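Local coordinates for A197 (Sulfolobus turreted icosahedral virus, PDB 2C0N), which is probably a viral glycosyltransferase with the GT-A fold, inferred to transfer sugar from an activated donor to an acceptor, at residues V84-Y89 and G111-C116; V152-F155 and K159-T162. All blocks are in the same frame, centred on the assembly; numbering follows the deposited sequence.

Interaction 1: V84-Y89 and G111-C116; sequences VVCGYY and GEVNGC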
loop_
_atom_site.group_PDB
_atom_site.type_symbol
_atom_site.label_atom_id
_atom_site.label_comp_id
_atom_site.label_asym_id
_atom_site.label_seq_id
_atom_site.Cartn_x
_atom_site.Cartn_y
_atom_site.Cartn_z
ATOM N N VAL A 84 -25.809 -10.294 -4.206
ATOM C CA VAL A 84 -24.772 -9.286 -4.430
ATOM C C VAL A 84 -25.294 -7.987 -3.851
ATOM O O VAL A 84 -26.471 -7.642 -4.048
ATOM C CB VAL A 84 -24.519 -9.076 -5.918
ATOM C CG1 VAL A 84 -23.579 -7.887 -6.173
ATOM C CG2 VAL A 84 -23.990 -10.363 -6.548
ATOM N N VAL A 85 -24.435 -7.307 -3.114
ATOM C CA VAL A 85 -24.755 -6.004 -2.545
ATOM C C VAL A 85 -23.742 -4.981 -3.114
ATOM O O VAL A 85 -22.533 -5.194 -3.024
ATOM C CB VAL A 85 -24.714 -6.053 -1.027
ATOM C CG1 VAL A 85 -24.964 -4.705 -0.453
ATOM C CG2 VAL A 85 -25.764 -7.047 -0.504
ATOM N N CYS A 86 -24.267 -3.910 -3.708
ATOM C CA CYS A 86 -23.464 -2.914 -4.460
ATOM C C CYS A 86 -23.353 -1.622 -3.673
ATOM O O CYS A 86 -24.317 -1.182 -3.092
ATOM C CB CYS A 86 -24.147 -2.554 -5.755
ATOM S SG CYS A 86 -24.479 -3.974 -6.776
ATOM N N GLY A 87 -22.152 -1.046 -3.680
ATOM C CA GLY A 87 -21.925 0.285 -3.155
ATOM C C GLY A 87 -21.794 1.356 -4.240
ATOM O O GLY A 87 -21.589 1.089 -5.455
ATOM N N TYR A 88 -21.859 2.588 -3.786
ATOM C CA TYR A 88 -21.861 3.724 -4.676
ATOM C C TYR A 88 -20.603 4.501 -4.705
ATOM O O TYR A 88 -20.091 4.895 -3.669
ATOM C CB TYR A 88 -22.958 4.702 -4.253
ATOM C CG TYR A 88 -24.340 4.298 -4.672
ATOM C CD1 TYR A 88 -24.863 4.689 -5.925
ATOM C CD2 TYR A 88 -25.134 3.561 -3.838
ATOM C CE1 TYR A 88 -26.118 4.334 -6.321
ATOM C CE2 TYR A 88 -26.424 3.215 -4.210
ATOM C CZ TYR A 88 -26.909 3.590 -5.458
ATOM O OH TYR A 88 -28.184 3.273 -5.825
ATOM N N TYR A 89 -20.133 4.750 -5.916
ATOM C CA TYR A 89 -19.164 5.791 -6.216
ATOM C C TYR A 89 -19.491 6.365 -7.606
ATOM O O TYR A 89 -20.172 5.730 -8.423
ATOM C CB TYR A 89 -17.752 5.240 -6.134
ATOM C CG TYR A 89 -17.482 4.089 -7.069
ATOM C CD1 TYR A 89 -17.693 2.781 -6.662
ATOM C CD2 TYR A 89 -16.986 4.310 -8.347
ATOM C CE1 TYR A 89 -17.465 1.723 -7.518
ATOM C CE2 TYR A 89 -16.744 3.229 -9.220
ATOM C CZ TYR A 89 -16.986 1.949 -8.769
ATOM O OH TYR A 89 -16.780 0.871 -9.573
ATOM N N GLY A 111 -32.198 0.208 -3.149
ATOM C CA GLY A 111 -33.133 -0.545 -3.943
ATOM C C GLY A 111 -32.469 -1.651 -4.724
ATOM O O GLY A 111 -31.256 -1.726 -4.806
ATOM N N GLU A 112 -33.299 -2.540 -5.254
ATOM C CA GLU A 112 -32.850 -3.580 -6.163
ATOM C C GLU A 112 -32.353 -2.950 -7.471
ATOM O O GLU A 112 -32.954 -2.005 -7.991
ATOM C CB GLU A 112 -33.986 -4.592 -6.440
ATOM C CG GLU A 112 -33.426 -5.957 -6.907
ATOM C CD GLU A 112 -34.459 -6.940 -7.317
ATOM O OE1 GLU A 112 -35.610 -6.870 -6.786
ATOM O OE2 GLU A 112 -34.105 -7.786 -8.184
ATOM N N VAL A 113 -31.254 -3.477 -8.003
ATOM C CA VAL A 113 -30.689 -2.995 -9.274
ATOM C C VAL A 113 -30.333 -4.190 -10.170
ATOM O O VAL A 113 -30.400 -5.321 -9.718
ATOM C CB VAL A 113 -29.431 -2.100 -9.049
ATOM C CG1 VAL A 113 -29.785 -0.814 -8.293
ATOM C CG2 VAL A 113 -28.326 -2.846 -8.309
ATOM N N ASN A 114 -29.940 -3.937 -11.417
ATOM C CA ASN A 114 -29.506 -5.021 -12.334
ATOM C C ASN A 114 -28.024 -5.384 -12.178
ATOM O O ASN A 114 -27.625 -6.546 -12.325
ATOM C CB ASN A 114 -29.834 -4.656 -13.799
ATOM C CG ASN A 114 -31.313 -4.746 -14.110
ATOM O OD1 ASN A 114 -31.945 -5.789 -13.904
ATOM N ND2 ASN A 114 -31.872 -3.664 -14.644
ATOM N N GLY A 115 -27.188 -4.405 -11.866
ATOM C CA GLY A 115 -25.794 -4.690 -11.606
ATOM C C GLY A 115 -25.011 -3.444 -11.238
ATOM O O GLY A 115 -25.591 -2.393 -10.974
ATOM N N CYS A 116 -23.693 -3.583 -11.250
ATOM C CA CYS A 116 -22.769 -2.499 -10.960
ATOM C C CYS A 116 -21.426 -2.792 -11.645
ATOM O O CYS A 116 -21.329 -3.769 -12.381
ATOM C CB CYS A 116 -22.626 -2.340 -9.451
ATOM S SG CYS A 116 -22.019 -3.749 -8.595
#
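C86, C116 and V113 make this contact, and none of them has a flat side chain, so no ring face or edge is used between the two segments. The rings of Y88 and Y89 lie further along 84-89 and serve other partners. Y88 packs on V99, A164 and I108, and its OH hydrogen bonds to F109 O. Y89 meets H172 edge-to-face.

The centre of the contact is a pair of cysteines whose thiol ends lie alongside each other. C86 SG is 3.1 Å from C116 SG. This is too long for a disulfide bond, yet close for two sulfurs that merely touch, so the nature of the approach is doubtful. Each CB-SG bond stands nearly at a right angle to the line between the sulfurs. The methylenes follow closely, with C86 SG 3.6 Å from C116 CB and C86 CB 3.7 Å from C116 SG. C116 has its sulfur between the backbone N and the carbonyl carbon (chi1 60°), which turns it onto C86. V113 adds a looser apolar contact through one branch, its CG2 lying 4.3 Å from C86 SG. The three residues are buried. V99 touches both cysteines.

The backbones here are not paired as neighbouring strands. Strand 84-88 runs in the main sheet, antiparallel to 120-124 and parallel to 162-173. Strand 111-112 also belongs to that sheet, antiparallel to 162-173. The chain then leaves it through V113 and a classic beta bulge, where N114 and G115 both face Y100. At 115-116 it joins 99-100 in a two-stranded antiparallel ribbon. C86 is thus met from the sheet exit by V113 and from the ribbon by C116, within a GT-A fold.

Interaction 2: V152-F155 and K159-T162; sequences VYFF and KPRT
Aromatic and apolar packing joins F155 and F154 to P160. P160 CG lies 3.5 Å from F155 CD1 and, more loosely, 4.1 Å from F154 CE1. This CG sits obliquely to both rings. The F155 ring is also met at its edge by T162 OG1, which sits near the ring plane, 3.6 Å from CE1. With chi1 at -70° the F155 ring lies beside its own N, anti to the carbonyl carbon, and from there it reaches P160 and T162. One face of the same ring takes F154 CD1, 3.7 Å above the plane and over the centre. F155 CD2 in turn lies in the plane of the F154 ring, so an edge of F154 points at that face.

Backbone bonding closes the helix. K159 N donates to F155 O at 3.0 Å, with a bent N-H...O angle of 136°. K159 is the first residue to leave helical geometry, and its positive phi turns the chain away. K159 CA also makes a CA-H...O contact with F155 O.

One side-chain bond shapes the loop itself. T162 OG1 donates to P160 O at 2.9 Å, from well above the carbonyl plane.

The contact joins the C-terminal end of helix 150-158 to the start of strand 162-173. V84 of strand 84-88 touches F155, P160 and T162, while F127 of helix 125-128 packs on F154 and P160, and Y100 of strand 99-100 on F155.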
loop_
_atom_site.group_PDB
_atom_site.type_symbol
_atom_site.label_atom_id
_atom_site.label_comp_id
_atom_site.label_asym_id
_atom_site.label_seq_id
_atom_site.Cartn_x
_atom_site.Cartn_y
_atom_site.Cartn_z
ATOM N N VAL A 152 -20.744 -6.121 -16.793
ATOM C CA VAL A 152 -22.045 -6.349 -17.454
ATOM C C VAL A 152 -22.197 -7.822 -17.812
ATOM O O VAL A 152 -23.284 -8.389 -17.661
ATOM C CB VAL A 152 -22.251 -5.447 -18.691
ATOM C CG1 VAL A 152 -23.547 -5.799 -19.428
ATOM C CG2 VAL A 152 -22.288 -4.002 -18.238
ATOM N N TYR A 153 -21.113 -8.456 -18.243
ATOM C CA TYR A 153 -21.155 -9.896 -18.499
ATOM C C TYR A 153 -21.599 -10.661 -17.254
ATOM O O TYR A 153 -22.514 -11.480 -17.326
ATOM C CB TYR A 153 -19.793 -10.414 -18.956
ATOM C CG TYR A 153 -19.719 -11.923 -19.060
ATOM C CD1 TYR A 153 -19.397 -12.692 -17.937
ATOM C CD2 TYR A 153 -19.994 -12.591 -20.262
ATOM C CE1 TYR A 153 -19.326 -14.060 -17.999
ATOM C CE2 TYR A 153 -19.929 -13.996 -20.336
ATOM C CZ TYR A 153 -19.588 -14.712 -19.187
ATOM O OH TYR A 153 -19.510 -16.078 -19.184
ATOM N N PHE A 154 -20.930 -10.398 -16.129
ATOM C CA PHE A 154 -21.183 -11.118 -14.875
ATOM C C PHE A 154 -22.670 -11.063 -14.499
ATOM O O PHE A 154 -23.318 -12.084 -14.256
ATOM C CB PHE A 154 -20.366 -10.509 -13.746
ATOM C CG PHE A 154 -20.647 -11.099 -12.417
ATOM C CD1 PHE A 154 -21.440 -10.433 -11.506
ATOM C CD2 PHE A 154 -20.131 -12.335 -12.079
ATOM C CE1 PHE A 154 -21.694 -10.991 -10.276
ATOM C CE2 PHE A 154 -20.394 -12.910 -10.856
ATOM C CZ PHE A 154 -21.171 -12.249 -9.956
ATOM N N PHE A 155 -23.200 -9.851 -14.482
ATOM C CA PHE A 155 -24.608 -9.644 -14.153
ATOM C C PHE A 155 -25.583 -10.153 -15.208
ATOM O O PHE A 155 -26.658 -10.735 -14.873
ATOM C CB PHE A 155 -24.820 -8.166 -13.832
ATOM C CG PHE A 155 -24.187 -7.772 -12.544
ATOM C CD1 PHE A 155 -24.747 -8.135 -11.368
ATOM C CD2 PHE A 155 -22.982 -7.065 -12.499
ATOM C CE1 PHE A 155 -24.156 -7.787 -10.158
ATOM C CE2 PHE A 155 -22.381 -6.746 -11.305
ATOM C CZ PHE A 155 -22.945 -7.096 -10.136
ATOM N N LYS A 159 -27.053 -13.329 -13.460
ATOM C CA LYS A 159 -28.326 -12.798 -12.929
ATOM C C LYS A 159 -28.476 -12.941 -11.398
ATOM O O LYS A 159 -29.479 -13.457 -10.897
ATOM C CB LYS A 159 -29.538 -13.401 -13.670
ATOM C CG LYS A 159 -29.433 -13.246 -15.200
ATOM C CD LYS A 159 -30.468 -14.019 -15.968
ATOM C CE LYS A 159 -31.772 -13.235 -16.167
ATOM N NZ LYS A 159 -32.785 -14.078 -16.909
ATOM N N PRO A 160 -27.480 -12.466 -10.652
ATOM C CA PRO A 160 -27.596 -12.471 -9.202
ATOM C C PRO A 160 -28.728 -11.559 -8.736
ATOM O O PRO A 160 -29.039 -10.547 -9.384
ATOM C CB PRO A 160 -26.231 -11.920 -8.745
ATOM C CG PRO A 160 -25.737 -11.161 -9.917
ATOM C CD PRO A 160 -26.189 -11.897 -11.098
ATOM N N ARG A 161 -29.366 -11.923 -7.643
ATOM C CA ARG A 161 -30.306 -11.002 -7.016
ATOM C C ARG A 161 -29.452 -9.938 -6.331
ATOM O O ARG A 161 -28.650 -10.242 -5.448
ATOM C CB ARG A 161 -31.232 -11.771 -6.097
ATOM C CG ARG A 161 -32.119 -12.700 -6.972
ATOM C CD ARG A 161 -33.260 -13.316 -6.331
ATOM N NE ARG A 161 -32.935 -13.960 -5.060
ATOM C CZ ARG A 161 -33.504 -15.072 -4.601
ATOM N NH1 ARG A 161 -34.414 -15.733 -5.315
ATOM N NH2 ARG A 161 -33.132 -15.532 -3.418
ATOM N N THR A 162 -29.591 -8.704 -6.820
ATOM C CA THR A 162 -28.663 -7.615 -6.557
ATOM C C THR A 162 -29.358 -6.384 -5.916
ATOM O O THR A 162 -30.401 -5.943 -6.375
ATOM C CB THR A 162 -27.907 -7.188 -7.833
ATOM O OG1 THR A 162 -27.318 -8.342 -8.449
ATOM C CG2 THR A 162 -26.784 -6.171 -7.507
#

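Overall arrangement
The two contacts are neighbours, with centres about 10 Å apart, and both are buried, except that K159 of interaction 2 is exposed. Interaction 1 rests on sulfur and aliphatic contacts between strand 84-88 and a chain that runs from main-sheet strand 111-112 into a small ribbon. Interaction 2 combines aromatic-proline packing with a helix-ending backbone bond. They meet at R161 and T162, where the loop enters strand 162-173. V113 N and T162 O form a probable hydrogen bond, as do V84 N and R161 O, and T162 CG2 packs on C86 SG. The chain leaving interaction 2 therefore lies beside both segments of interaction 1, tying helix 150-158 to the main sheet.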